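Putative polyketide cyclase (Bacillus cereus, PDB 3K0Z) is of unknown function but belongs to the SnoaL-like polyketide cyclase family and is probably a lipoprotein. Local coordinates at residues 19-25 and 96-102; 39-44 and 128-132; 9-13 and 33-38; 56-60 and 135-139; 46-52 and 79-84. All coordinates share one frame; numbering follows the deposited sequence. Where two conformers were deposited one is given.

Interaction 1: residues 19-25 and 96-102; sequences PKAMTID and EIEDLLV
Met-22, Thr-23 and Ile-24 run parallel to Leu-100, Leu-101 and Val-102, the strand axes 4.7 Å apart and 4° from exact alignment. The short strand 22-24 is thereby added as an outermost strand to the mixed sheet of an NTF2-like alpha+beta fold. Thr-23 shows how a parallel ladder is built: its N donates to Leu-100 O, and its O receives Val-102 N at 2.7 Å. Asp-25 N continues the series on Val-102 O, while Leu-100 N on Ala-21 O and Lys-20 N on Ile-97 O extend the pairing back beyond the strand proper. Glu-98 and Asp-99 both face Arg-110 of the next strand, forming a classic beta bulge in strand 93-103.

The side chains alternate between two faces. Met-22 and Ile-24 share theirs with Leu-100 and Val-102, beneath helix 30-49; Met-22, a selenomethionine, lies alongside Leu-100, CG 3.8 Å from its CB, before its chain bends off toward the helix. Pro-19 adds its ring to this apolar row, its CG 3.8 Å from Leu-100 CD2. On the other face Leu-101 puts CD2 at 3.8 Å from Thr-23 CB, and both residues also pack on the second subunit. At the exposed end, Lys-20 NZ forms a salt bridge with Glu-96 OE2 (3.1 Å), its hydrogen bond weak and tentative given a second lysine conformer. Asp-99 has CG anti to the backbone N (chi1 -165°), and its carboxylate is shared: OD2 reaches Lys-106 of the second subunit, while OD1 accepts a hydrogen bond from a water at 2.6 Å, also hydrogen-bonded to Thr-23 OG1.

Interaction 2: residues 39-44 and 128-132; sequences AAQRFY and DILHV
Tyr-44 and Asp-128 reach each other from opposite directions, each with CG anti to its own carbonyl carbon (chi1 -56° in the tyrosine). That torsion swings the phenol off the flank of the helix until OH stands 2.6 Å from Asp-128 OD2, to which it donates a hydrogen bond. The phenol comes in from above the carboxylate, 43° out of its plane, while OD2 itself lies at the edge of the tyrosine ring and in its plane. Phe-43, one residue earlier, takes the other course: with CG anti to the backbone N (chi1 -164°), its ring points from the helix toward the strand. The two aromatic groups are then neighbours, the tyrosine hydroxyl lying at the phenylalanine's edge.

Leu-130 fills the angle between them. Its CD2 sits 3.8 Å from Phe-43 CE2 and equally 3.8 Å from Tyr-44 OH, so one methyl packs against both. The other branch, CD1, faces Ala-40 CB at 4.4 Å. Farther along, Ala-39 CB meets Val-132 CG1 at 4.5 Å, alanine methyls being what the helix offers here. Every touching residue is buried, which makes the tyrosine-aspartate bond a polar link within an apolar interface; Asp-128 also packs on His-142 of the adjacent strand. Alternate strand residues, 128, 130 and 132, thus turn to the long helix 30-49. A long N-terminal helix laid across a curved sheet is the hallmark of the NTF2-like fold, whose cone-like interior commonly houses the ligand pocket in relatives.

Interaction 3: residues 9-13 and 33-38; sequences EVQLL and ATEMVH
Leu-13 sets CG over the centre of one face of the His-38 imidazole, 3.5 Å from the ring centroid and 2° off the ring normal, a CH-pi contact. The opposite face is met by Thr-34 CG2, one helical turn earlier and displaced toward the rim. At the edge, NE2 donates to Gln-11 O at 2.8 Å, in the carbonyl plane and close to the plane of the ring. Two faces and one edge together should restrict the rotation of the imidazole.

Beside it, Val-10 packs both branches on one side of the helix: CG2 touches Ala-33 CB at 3.8 Å, whereas CG1, anti to the backbone N, reaches Val-37 CB at 4.0 Å. Leu-12 is turned away at its CB, yet its CD2 comes back to 3.4 Å from Val-37 CG1, tighter than usual van der Waals contact. A water adds a polar stitch, accepting from Gln-11 N and donating to Thr-34 OG1, which also bonds to Gln-30 O in the preceding turn.

What results is an extended, irregular N-terminal arm strapped along the first turns of helix 30-49, consistent with a segment that follows the lipid-bearing end of a lipoprotein and joins the NTF2-like domain here.

Interaction 4: residues 56-60 and 135-139; sequences PQTVT and GKITE
Lys-136, Ile-137 and Thr-60 carry this junction, in which strand 136-144 meets the chain as it leaves the short helix 55-58. Lys-136 stretches out fully beyond CG and crosses the other segment with its whole length. Its CB rests near Thr-60 CG2, CD passes 3.8 Å from Val-59 O, and NZ ends 2.6 Å from Pro-56 O, donating a hydrogen bond nearly along the C=O axis. The ammonium group thus finds a backbone carbonyl of the short helix, while its methylenes lie along the backbone of residues 56-59.

Ile-137 supplies the sheet pairing. Its N donates to Thr-58 O at 2.9 Å in an almost straight bond (174°), and its O accepts Thr-60 N at 3.1 Å, so Val-59 lies between the two bonds as its parallel partner. The side chains of this pair share a face, Val-59 CG1 being 4.0 Å from Ile-137 CB. Ile-137 and Thr-58 lie side by side, CD1 of the isoleucine 4.0 Å from Thr-58 CG2.

Thr-60 extends the contact toward Thr-138. With CG2 anti to its carbonyl carbon, the methyl touches both Lys-136 CB, 3.9 Å away, and Thr-138 CG2 at 3.8 Å, an apolar patch formed largely by threonine methyls.

Inward, Ile-137 and Val-59 both lean on Phe-43 of helix 30-49; Ile-137 also packs on Leu-130 of strand 120-133, and Val-59 on Leu-79 of helix 76-87. Thr-138 bonds through its backbone to both His-131 and Phe-64, placing strand 136-144 between strand 120-133 and the outermost strand 63-65, with residues 59-60 paired near its start.

Interaction 5: residues 46-52 and 79-84; sequences FWDTGKE and LKFAAQ
Trp-47 projects its indole across the side of Leu-79 and Ala-82. From CB the chain sets CG anti to the carbonyl carbon, and chi1 of -68° with chi2 of 119° turns the six-membered ring to the second helix. There CZ2 touches Leu-79 CD2 at 3.4 Å. The outermost carbon, CH2, is 3.7 Å from the same methyl and also borders Ala-82, while CZ3 presents the ring edge to Ala-82 CB at 3.8 Å, close to the ring plane. One indole face is occupied by Phe-46, whose CD2 stands over its centre.

Phe-46 approaches from the neighbouring side of the helix, and with CG anti to the backbone N its ring reaches the partner helix edge first. Its CZ lies 3.4 Å from Leu-79 O, the oxygen sitting at the ring's edge in its plane, and 3.8 Å from Ala-83 CB. Farther on the chains come close where Gly-50 meets Ala-83: Gly-50 CA, where the helix gives way to a positive phi, is 4.2 Å from Ala-83 CB. Glu-52 then lies across the methylenes of Lys-80 at about a right angle, OE2 3.5 Å from Lys-80 CB, and a water donates to that oxygen while weakly accepting from Gln-84 NE2.

Arg-87 binds Trp-47 O as well as Ala-83 O, linking the end of helix 30-49 to helix 76-87. Ile-55 of helix 55-58 packs on Phe-46, Leu-79 and Lys-80 alike. A bound buffer molecule, probably from the crystallisation liquor, lies about 3 Å from the side chain of Ala-82 on helix 76-87.

How the interactions relate
From the N terminus, interaction 3 closes the first and shortest loop, returning residues 33-38 to the arm 9-13. Interaction 1 opens inside that loop and closes only at 96-102, so the two cross. Helix 30-49 next opens interaction 2, which ends at 128-132 and crosses interaction 1. Interaction 5, from 46-52 to 79-84, nests within the loops of both. Interaction 4 starts inside interaction 5 and closes last, at 135-139, crossing interactions 1, 2 and 5. The interleaving illustrates how one helix can organise a domain: helix 30-49 bears interactions 2, 3 and 5 along its length, while interactions 1 and 4 add edge segments to the sheet beneath.

Interaction 1: residues 19-25 and 96-102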
# COMPACT_ATOMS: atom_id res chain seq x y z
N PRO A 19 16.21 2.41 -2.32
CA PRO A 19 15.40 1.27 -1.89
C PRO A 19 16.22 0.19 -1.24
O PRO A 19 17.29 -0.14 -1.74
CB PRO A 19 14.81 0.76 -3.19
CG PRO A 19 14.84 1.97 -4.13
CD PRO A 19 16.12 2.66 -3.77
N LYS A 20 15.74 -0.34 -0.12
CA LYS A 20 16.41 -1.41 0.58
C LYS A 20 16.20 -2.74 -0.13
O LYS A 20 17.03 -3.64 -0.01
CB LYS A 20 15.92 -1.51 2.02
CG LYS A 20 16.28 -0.33 2.87
CD LYS A 20 16.28 -0.69 4.36
CE LYS A 20 16.09 0.55 5.21
NZ LYS A 20 16.76 1.77 4.64
N ALA A 21 15.09 -2.86 -0.85
CA ALA A 21 14.76 -4.05 -1.67
C ALA A 21 13.98 -3.57 -2.89
O ALA A 21 13.30 -2.54 -2.83
CB ALA A 21 13.94 -5.06 -0.86
N MSE A 22 14.13 -4.26 -4.01
CA MSE A 22 13.41 -3.92 -5.23
C MSE A 22 13.11 -5.13 -6.05
O MSE A 22 13.94 -6.03 -6.12
CB MSE A 22 14.26 -3.04 -6.17
CG MSE A 22 14.30 -1.64 -5.87
SE MSE A 22 15.21 -0.60 -7.29
CE MSE A 22 16.84 -1.22 -7.20
N THR A 23 11.96 -5.11 -6.72
CA THR A 23 11.62 -6.06 -7.73
C THR A 23 11.25 -5.28 -9.00
O THR A 23 10.32 -4.45 -9.02
CB THR A 23 10.44 -6.95 -7.26
OG1 THR A 23 10.84 -7.64 -6.08
CG2 THR A 23 10.05 -7.92 -8.33
N ILE A 24 11.98 -5.54 -10.08
CA ILE A 24 11.72 -4.90 -11.35
C ILE A 24 11.34 -5.89 -12.46
O ILE A 24 12.07 -6.85 -12.74
CB ILE A 24 12.90 -4.08 -11.84
CG1 ILE A 24 13.42 -3.14 -10.72
CG2 ILE A 24 12.46 -3.32 -13.08
CD1 ILE A 24 14.76 -2.40 -11.02
N ASP A 25 10.21 -5.62 -13.08
CA ASP A 25 9.69 -6.35 -14.26
C ASP A 25 10.82 -6.46 -15.29
O ASP A 25 11.33 -5.45 -15.75
CB ASP A 25 8.54 -5.47 -14.80
CG ASP A 25 7.93 -5.92 -16.12
OD1 ASP A 25 8.40 -6.86 -16.80
OD2 ASP A 25 6.94 -5.24 -16.49
N GLU A 96 12.55 6.67 4.46
CA GLU A 96 13.33 5.66 3.78
C GLU A 96 12.42 4.75 2.95
O GLU A 96 11.27 4.54 3.30
CB GLU A 96 14.08 4.84 4.80
CG GLU A 96 15.19 5.59 5.48
CD GLU A 96 16.20 4.61 6.15
OE1 GLU A 96 15.82 3.82 7.04
OE2 GLU A 96 17.38 4.61 5.74
N ILE A 97 12.93 4.27 1.81
CA ILE A 97 12.21 3.36 0.95
C ILE A 97 12.59 1.91 1.35
O ILE A 97 13.76 1.46 1.17
CB ILE A 97 12.56 3.60 -0.58
CG1 ILE A 97 12.32 5.06 -1.02
CG2 ILE A 97 11.82 2.57 -1.50
CD1 ILE A 97 12.90 5.38 -2.44
N GLU A 98 11.64 1.21 1.94
CA GLU A 98 11.84 -0.17 2.29
C GLU A 98 11.75 -1.14 1.12
O GLU A 98 12.52 -2.11 1.05
CB GLU A 98 10.89 -0.62 3.38
CG GLU A 98 10.97 0.19 4.66
CD GLU A 98 12.30 0.03 5.38
OE1 GLU A 98 12.83 -1.09 5.38
OE2 GLU A 98 12.82 1.01 5.92
N ASP A 99 10.87 -0.89 0.18
CA ASP A 99 10.71 -1.82 -0.92
C ASP A 99 10.08 -1.05 -2.09
O ASP A 99 9.31 -0.11 -1.88
CB ASP A 99 9.87 -3.01 -0.46
CG ASP A 99 9.92 -4.23 -1.41
OD1 ASP A 99 10.70 -4.25 -2.38
OD2 ASP A 99 9.12 -5.17 -1.16
N LEU A 100 10.54 -1.36 -3.29
CA LEU A 100 10.04 -0.78 -4.51
C LEU A 100 9.71 -1.87 -5.53
O LEU A 100 10.61 -2.64 -5.94
CB LEU A 100 11.10 0.16 -5.08
CG LEU A 100 10.66 1.36 -5.85
CD1 LEU A 100 9.82 2.35 -4.92
CD2 LEU A 100 11.87 2.04 -6.53
N LEU A 101 8.46 -1.92 -5.98
CA LEU A 101 7.98 -2.96 -6.97
C LEU A 101 7.63 -2.25 -8.28
O LEU A 101 6.72 -1.40 -8.31
CB LEU A 101 6.77 -3.70 -6.45
CG LEU A 101 6.98 -4.10 -4.98
CD1 LEU A 101 5.63 -4.66 -4.37
CD2 LEU A 101 8.18 -5.07 -4.85
N VAL A 102 8.35 -2.58 -9.35
CA VAL A 102 8.24 -1.83 -10.62
C VAL A 102 7.70 -2.71 -11.74
O VAL A 102 8.33 -3.66 -12.12
CB VAL A 102 9.58 -1.18 -10.99
CG1 VAL A 102 9.42 -0.34 -12.22
CG2 VAL A 102 10.16 -0.34 -9.77
O HOH W 1 11.25 -6.56 -3.54

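Interaction 2: residues 39-44 and 128-132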
# COMPACT_ATOMS: atom_id res chain seq x y z
N ALA A 39 12.18 8.41 -10.50
CA ALA A 39 11.03 9.25 -10.11
C ALA A 39 10.66 8.94 -8.68
O ALA A 39 10.35 9.82 -7.88
CB ALA A 39 9.84 8.99 -11.07
N ALA A 40 10.68 7.66 -8.34
CA ALA A 40 10.38 7.25 -6.95
C ALA A 40 11.40 7.82 -6.01
O ALA A 40 11.03 8.33 -4.98
CB ALA A 40 10.38 5.75 -6.84
N GLN A 41 12.69 7.77 -6.37
CA GLN A 41 13.72 8.30 -5.50
C GLN A 41 13.53 9.81 -5.25
O GLN A 41 13.67 10.28 -4.11
CB GLN A 41 15.09 8.05 -6.07
CG GLN A 41 15.61 6.64 -5.93
CD GLN A 41 17.06 6.58 -6.28
OE1 GLN A 41 17.45 6.37 -7.46
NE2 GLN A 41 17.91 6.73 -5.26
N ARG A 42 13.20 10.55 -6.30
CA ARG A 42 13.01 12.00 -6.18
C ARG A 42 11.77 12.30 -5.38
O ARG A 42 11.75 13.25 -4.65
CB ARG A 42 12.86 12.68 -7.54
CG ARG A 42 14.13 12.73 -8.36
CD ARG A 42 14.00 13.60 -9.60
NE ARG A 42 15.19 13.51 -10.47
CZ ARG A 42 15.34 12.64 -11.48
NH1 ARG A 42 14.38 11.80 -11.85
NH2 ARG A 42 16.46 12.66 -12.18
N PHE A 43 10.72 11.51 -5.55
CA PHE A 43 9.50 11.69 -4.82
C PHE A 43 9.77 11.47 -3.32
O PHE A 43 9.35 12.29 -2.50
CB PHE A 43 8.41 10.73 -5.33
CG PHE A 43 6.99 11.08 -4.89
CD1 PHE A 43 6.43 12.32 -5.20
CD2 PHE A 43 6.19 10.14 -4.26
CE1 PHE A 43 5.12 12.62 -4.81
CE2 PHE A 43 4.86 10.45 -3.93
CZ PHE A 43 4.34 11.67 -4.20
N TYR A 44 10.48 10.41 -2.95
CA TYR A 44 10.78 10.21 -1.52
C TYR A 44 11.91 11.14 -1.00
O TYR A 44 11.92 11.44 0.20
CB TYR A 44 10.89 8.73 -1.10
CG TYR A 44 9.59 8.09 -1.50
CD1 TYR A 44 8.41 8.41 -0.84
CD2 TYR A 44 9.51 7.28 -2.62
CE1 TYR A 44 7.16 7.96 -1.28
CE2 TYR A 44 8.27 6.78 -3.05
CZ TYR A 44 7.11 7.13 -2.37
OH TYR A 44 5.91 6.68 -2.81
N ASP A 128 2.50 3.34 -1.09
CA ASP A 128 2.04 4.21 -2.16
C ASP A 128 2.05 3.45 -3.46
O ASP A 128 2.96 2.66 -3.70
CB ASP A 128 2.96 5.40 -2.41
CG ASP A 128 3.14 6.33 -1.21
OD1 ASP A 128 2.65 6.05 -0.08
OD2 ASP A 128 3.77 7.40 -1.43
N ILE A 129 1.07 3.73 -4.30
CA ILE A 129 1.05 3.22 -5.67
C ILE A 129 1.16 4.46 -6.57
O ILE A 129 0.32 5.37 -6.51
CB ILE A 129 -0.24 2.46 -6.00
CG1 ILE A 129 -0.32 1.18 -5.15
CG2 ILE A 129 -0.25 2.13 -7.51
CD1 ILE A 129 -1.71 0.56 -5.11
N LEU A 130 2.20 4.47 -7.38
CA LEU A 130 2.49 5.58 -8.29
C LEU A 130 2.28 5.18 -9.74
O LEU A 130 2.73 4.12 -10.14
CB LEU A 130 3.94 5.98 -8.11
CG LEU A 130 4.49 6.25 -6.71
CD1 LEU A 130 6.02 6.41 -6.86
CD2 LEU A 130 3.88 7.44 -5.98
N HIS A 131 1.63 6.03 -10.53
CA HIS A 131 1.50 5.85 -11.97
C HIS A 131 2.55 6.76 -12.60
O HIS A 131 2.56 7.97 -12.35
CB HIS A 131 0.14 6.26 -12.42
CG HIS A 131 -0.33 5.58 -13.66
ND1 HIS A 131 -1.65 5.66 -14.08
CD2 HIS A 131 0.30 4.78 -14.55
CE1 HIS A 131 -1.79 4.95 -15.19
NE2 HIS A 131 -0.62 4.41 -15.50
N VAL A 132 3.44 6.18 -13.39
CA VAL A 132 4.56 6.93 -13.99
C VAL A 132 4.46 6.90 -15.50
O VAL A 132 4.28 5.84 -16.04
CB VAL A 132 5.91 6.30 -13.62
CG1 VAL A 132 7.07 7.22 -14.07
CG2 VAL A 132 5.98 6.02 -12.12

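Interaction 3: residues 9-13 and 33-38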
# COMPACT_ATOMS: atom_id res chain seq x y z
N GLU A 9 20.34 -4.24 -14.30
CA GLU A 9 20.34 -3.45 -13.02
C GLU A 9 20.13 -1.94 -13.17
O GLU A 9 20.57 -1.32 -14.14
CB GLU A 9 21.65 -3.65 -12.26
CG GLU A 9 21.69 -4.88 -11.35
CD GLU A 9 22.60 -4.66 -10.15
N VAL A 10 19.48 -1.33 -12.18
CA VAL A 10 19.28 0.09 -12.19
C VAL A 10 20.37 0.79 -11.38
O VAL A 10 20.66 0.45 -10.24
CB VAL A 10 17.87 0.49 -11.63
CG1 VAL A 10 17.78 2.00 -11.47
CG2 VAL A 10 16.75 -0.02 -12.55
N GLN A 11 20.94 1.82 -11.97
CA GLN A 11 21.89 2.66 -11.29
C GLN A 11 21.11 3.74 -10.55
O GLN A 11 20.49 4.63 -11.17
CB GLN A 11 22.82 3.30 -12.30
CG GLN A 11 23.90 4.10 -11.68
CD GLN A 11 24.82 4.72 -12.73
OE1 GLN A 11 25.27 4.03 -13.65
NE2 GLN A 11 25.08 6.02 -12.60
N LEU A 12 21.14 3.66 -9.22
CA LEU A 12 20.39 4.56 -8.38
C LEU A 12 21.02 5.94 -8.27
O LEU A 12 22.25 6.07 -8.35
CB LEU A 12 20.27 3.97 -6.97
CG LEU A 12 19.55 2.64 -6.83
CD1 LEU A 12 19.78 2.14 -5.42
CD2 LEU A 12 18.04 2.71 -7.18
N LEU A 13 20.17 6.95 -8.04
CA LEU A 13 20.63 8.30 -7.83
C LEU A 13 21.19 8.40 -6.42
O LEU A 13 20.65 7.83 -5.45
CB LEU A 13 19.49 9.31 -8.00
CG LEU A 13 18.92 9.60 -9.39
CD1 LEU A 13 17.69 10.49 -9.24
CD2 LEU A 13 19.95 10.22 -10.30
N ALA A 33 13.09 1.15 -16.77
CA ALA A 33 13.18 0.83 -15.34
C ALA A 33 13.87 1.95 -14.53
O ALA A 33 13.43 2.29 -13.43
CB ALA A 33 13.93 -0.51 -15.12
N THR A 34 14.91 2.52 -15.10
CA THR A 34 15.70 3.56 -14.41
C THR A 34 14.88 4.82 -14.22
O THR A 34 14.92 5.43 -13.16
CB THR A 34 16.97 3.88 -15.21
OG1 THR A 34 17.77 2.71 -15.33
CG2 THR A 34 17.80 4.96 -14.57
N GLU A 35 14.12 5.22 -15.24
CA GLU A 35 13.37 6.46 -15.07
C GLU A 35 12.20 6.32 -14.04
O GLU A 35 11.84 7.27 -13.35
CB GLU A 35 12.95 7.01 -16.42
CG GLU A 35 11.84 6.26 -17.06
CD GLU A 35 11.70 6.53 -18.56
OE1 GLU A 35 12.47 7.34 -19.11
OE2 GLU A 35 10.78 5.91 -19.19
N MSE A 36 11.64 5.13 -13.92
CA MSE A 36 10.62 4.87 -12.91
C MSE A 36 11.23 4.84 -11.51
O MSE A 36 10.67 5.43 -10.57
CB MSE A 36 9.90 3.56 -13.25
CG MSE A 36 9.07 3.70 -14.47
SE MSE A 36 8.43 1.99 -15.12
CE MSE A 36 6.77 1.84 -14.02
N VAL A 37 12.38 4.19 -11.35
CA VAL A 37 13.03 4.13 -10.02
C VAL A 37 13.48 5.54 -9.61
O VAL A 37 13.27 5.95 -8.47
CB VAL A 37 14.22 3.13 -10.00
CG1 VAL A 37 15.05 3.31 -8.78
CG2 VAL A 37 13.69 1.69 -10.10
N HIS A 38 14.04 6.30 -10.54
CA HIS A 38 14.50 7.65 -10.27
C HIS A 38 13.34 8.57 -9.89
O HIS A 38 13.50 9.41 -9.03
CB HIS A 38 15.25 8.20 -11.48
CG HIS A 38 16.63 7.64 -11.62
ND1 HIS A 38 17.54 8.10 -12.55
CD2 HIS A 38 17.27 6.67 -10.91
CE1 HIS A 38 18.67 7.41 -12.43
NE2 HIS A 38 18.53 6.55 -11.42
O HOH W 2 20.43 3.09 -14.45

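Interaction 4: residues 56-60 and 135-139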
# COMPACT_ATOMS: atom_id res chain seq x y z
N PRO A 56 8.72 19.79 -9.72
CA PRO A 56 8.62 19.72 -11.15
C PRO A 56 9.56 18.72 -11.84
O PRO A 56 9.41 18.46 -13.03
CB PRO A 56 8.93 21.15 -11.60
CG PRO A 56 9.56 21.81 -10.46
CD PRO A 56 9.21 21.09 -9.25
N GLN A 57 10.55 18.18 -11.13
CA GLN A 57 11.39 17.17 -11.74
C GLN A 57 10.79 15.78 -11.54
O GLN A 57 11.29 14.81 -12.10
CB GLN A 57 12.79 17.20 -11.15
CG GLN A 57 13.52 18.55 -11.32
CD GLN A 57 14.85 18.56 -10.61
OE1 GLN A 57 15.79 17.94 -11.05
NE2 GLN A 57 14.93 19.30 -9.50
N THR A 58 9.73 15.69 -10.73
CA THR A 58 9.24 14.39 -10.25
C THR A 58 7.80 14.07 -10.65
O THR A 58 7.51 12.92 -11.03
CB THR A 58 9.33 14.34 -8.72
OG1 THR A 58 10.64 14.75 -8.30
CG2 THR A 58 9.01 12.92 -8.18
N VAL A 59 6.92 15.07 -10.55
CA VAL A 59 5.52 14.91 -10.90
C VAL A 59 5.13 15.83 -12.06
O VAL A 59 5.77 16.84 -12.28
CB VAL A 59 4.58 15.08 -9.65
CG1 VAL A 59 5.12 14.23 -8.46
CG2 VAL A 59 4.45 16.56 -9.23
N THR A 60 4.08 15.46 -12.79
CA THR A 60 3.60 16.28 -13.90
C THR A 60 2.81 17.44 -13.32
O THR A 60 2.34 17.40 -12.18
CB THR A 60 2.70 15.49 -14.85
OG1 THR A 60 1.56 15.03 -14.13
CG2 THR A 60 3.47 14.33 -15.45
N GLY A 135 8.73 8.96 -17.23
CA GLY A 135 9.62 9.36 -16.16
C GLY A 135 9.11 10.33 -15.13
O GLY A 135 9.89 10.78 -14.28
N LYS A 136 7.81 10.67 -15.21
CA LYS A 136 7.18 11.45 -14.16
C LYS A 136 5.91 10.83 -13.60
O LYS A 136 5.22 10.09 -14.28
CB LYS A 136 6.95 12.89 -14.60
CG LYS A 136 8.26 13.63 -14.85
CD LYS A 136 8.12 15.09 -14.63
CE LYS A 136 9.26 15.89 -15.25
NZ LYS A 136 8.86 17.32 -15.28
N ILE A 137 5.63 11.10 -12.33
CA ILE A 137 4.48 10.55 -11.66
C ILE A 137 3.27 11.40 -12.05
O ILE A 137 3.29 12.63 -11.85
CB ILE A 137 4.68 10.58 -10.12
CG1 ILE A 137 5.91 9.73 -9.71
CG2 ILE A 137 3.38 10.15 -9.40
CD1 ILE A 137 6.34 10.00 -8.20
N THR A 138 2.24 10.77 -12.62
CA THR A 138 1.05 11.51 -13.03
C THR A 138 -0.07 11.49 -11.97
O THR A 138 -0.88 12.41 -11.88
CB THR A 138 0.50 10.96 -14.32
OG1 THR A 138 0.04 9.62 -14.13
CG2 THR A 138 1.55 11.06 -15.43
N GLU A 139 -0.12 10.42 -11.19
CA GLU A 139 -1.17 10.26 -10.19
C GLU A 139 -0.75 9.20 -9.14
O GLU A 139 0.20 8.43 -9.35
CB GLU A 139 -2.52 9.88 -10.84
CG GLU A 139 -2.46 8.63 -11.67
CD GLU A 139 -3.72 8.36 -12.53
OE1 GLU A 139 -4.72 9.06 -12.44
OE2 GLU A 139 -3.72 7.39 -13.27
O HOH W 3 11.68 12.24 -12.06

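Interaction 5: residues 46-52 and 79-84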
# COMPACT_ATOMS: atom_id res chain seq x y z
N PHE A 46 11.86 14.28 -1.83
CA PHE A 46 11.05 15.41 -1.50
C PHE A 46 10.39 15.18 -0.14
O PHE A 46 10.45 16.04 0.74
CB PHE A 46 9.99 15.67 -2.56
CG PHE A 46 9.01 16.69 -2.12
CD1 PHE A 46 9.40 18.02 -1.98
CD2 PHE A 46 7.73 16.32 -1.74
CE1 PHE A 46 8.49 18.98 -1.51
CE2 PHE A 46 6.82 17.26 -1.29
CZ PHE A 46 7.20 18.58 -1.16
N TRP A 47 9.77 14.03 0.07
CA TRP A 47 9.16 13.78 1.38
C TRP A 47 10.20 13.79 2.49
O TRP A 47 9.88 14.20 3.61
CB TRP A 47 8.38 12.49 1.39
CG TRP A 47 7.14 12.53 0.51
CD1 TRP A 47 6.87 11.73 -0.56
CD2 TRP A 47 6.00 13.43 0.64
NE1 TRP A 47 5.65 12.06 -1.10
CE2 TRP A 47 5.11 13.11 -0.40
CE3 TRP A 47 5.66 14.45 1.53
CZ2 TRP A 47 3.87 13.76 -0.56
CZ3 TRP A 47 4.44 15.13 1.36
CH2 TRP A 47 3.57 14.78 0.31
N ASP A 48 11.43 13.36 2.20
CA ASP A 48 12.46 13.37 3.24
C ASP A 48 12.97 14.78 3.54
O ASP A 48 13.30 15.08 4.68
CB ASP A 48 13.59 12.46 2.82
CG ASP A 48 14.65 12.25 3.92
OD1 ASP A 48 14.32 11.93 5.08
OD2 ASP A 48 15.82 12.44 3.62
N THR A 49 13.04 15.64 2.51
CA THR A 49 13.68 16.95 2.61
C THR A 49 12.78 18.19 2.56
O THR A 49 13.15 19.24 3.11
CB THR A 49 14.73 17.10 1.50
OG1 THR A 49 14.08 17.20 0.23
CG2 THR A 49 15.64 15.89 1.52
N GLY A 50 11.64 18.10 1.90
CA GLY A 50 10.81 19.28 1.66
C GLY A 50 11.37 20.20 0.58
O GLY A 50 10.89 21.31 0.45
N LYS A 51 12.37 19.78 -0.18
CA LYS A 51 12.96 20.64 -1.23
C LYS A 51 12.00 20.77 -2.41
O LYS A 51 11.92 19.86 -3.27
CB LYS A 51 14.31 20.12 -1.73
CG LYS A 51 15.51 20.33 -0.80
N GLU A 52 11.27 21.88 -2.46
CA GLU A 52 10.23 22.09 -3.48
C GLU A 52 10.71 22.10 -4.93
O GLU A 52 9.94 21.80 -5.82
CB GLU A 52 9.42 23.35 -3.19
CG GLU A 52 8.63 23.27 -1.87
CD GLU A 52 7.76 24.54 -1.64
OE1 GLU A 52 7.83 25.46 -2.48
OE2 GLU A 52 7.01 24.57 -0.66
N LEU A 79 1.34 18.95 -2.26
CA LEU A 79 2.60 18.35 -1.89
C LEU A 79 3.44 19.33 -1.02
O LEU A 79 4.03 18.96 -0.01
CB LEU A 79 3.39 17.96 -3.15
CG LEU A 79 2.70 16.86 -3.99
CD1 LEU A 79 3.46 16.62 -5.26
CD2 LEU A 79 2.51 15.53 -3.19
N LYS A 80 3.47 20.57 -1.46
CA LYS A 80 4.15 21.65 -0.73
C LYS A 80 3.52 21.91 0.62
O LYS A 80 4.22 22.14 1.62
CB LYS A 80 4.08 22.91 -1.57
CG LYS A 80 4.74 22.76 -2.92
CD LYS A 80 4.60 24.02 -3.74
CE LYS A 80 5.03 23.78 -5.16
NZ LYS A 80 4.69 24.97 -5.97
N PHE A 81 2.20 21.91 0.65
CA PHE A 81 1.46 22.10 1.90
C PHE A 81 1.80 21.03 2.92
O PHE A 81 2.14 21.34 4.05
CB PHE A 81 -0.05 22.12 1.66
CG PHE A 81 -0.85 22.24 2.93
CD1 PHE A 81 -1.03 23.47 3.53
CD2 PHE A 81 -1.40 21.11 3.54
CE1 PHE A 81 -1.75 23.58 4.72
CE2 PHE A 81 -2.11 21.23 4.73
CZ PHE A 81 -2.26 22.46 5.32
N ALA A 82 1.73 19.77 2.50
CA ALA A 82 1.93 18.62 3.37
C ALA A 82 3.32 18.56 4.01
O ALA A 82 3.45 18.24 5.22
CB ALA A 82 1.61 17.28 2.57
N ALA A 83 4.34 18.83 3.22
CA ALA A 83 5.72 18.81 3.69
C ALA A 83 5.93 19.86 4.81
O ALA A 83 6.52 19.56 5.84
CB ALA A 83 6.68 19.08 2.54
N GLN A 84 5.42 21.07 4.60
CA GLN A 84 5.56 22.14 5.58
C GLN A 84 4.69 21.90 6.80
O GLN A 84 5.14 22.14 7.92
CB GLN A 84 5.17 23.48 4.96
CG GLN A 84 6.04 23.93 3.85
CD GLN A 84 5.55 25.22 3.23
OE1 GLN A 84 5.76 26.28 3.79
NE2 GLN A 84 4.86 25.12 2.09
O HOH W 4 4.81 26.39 -0.32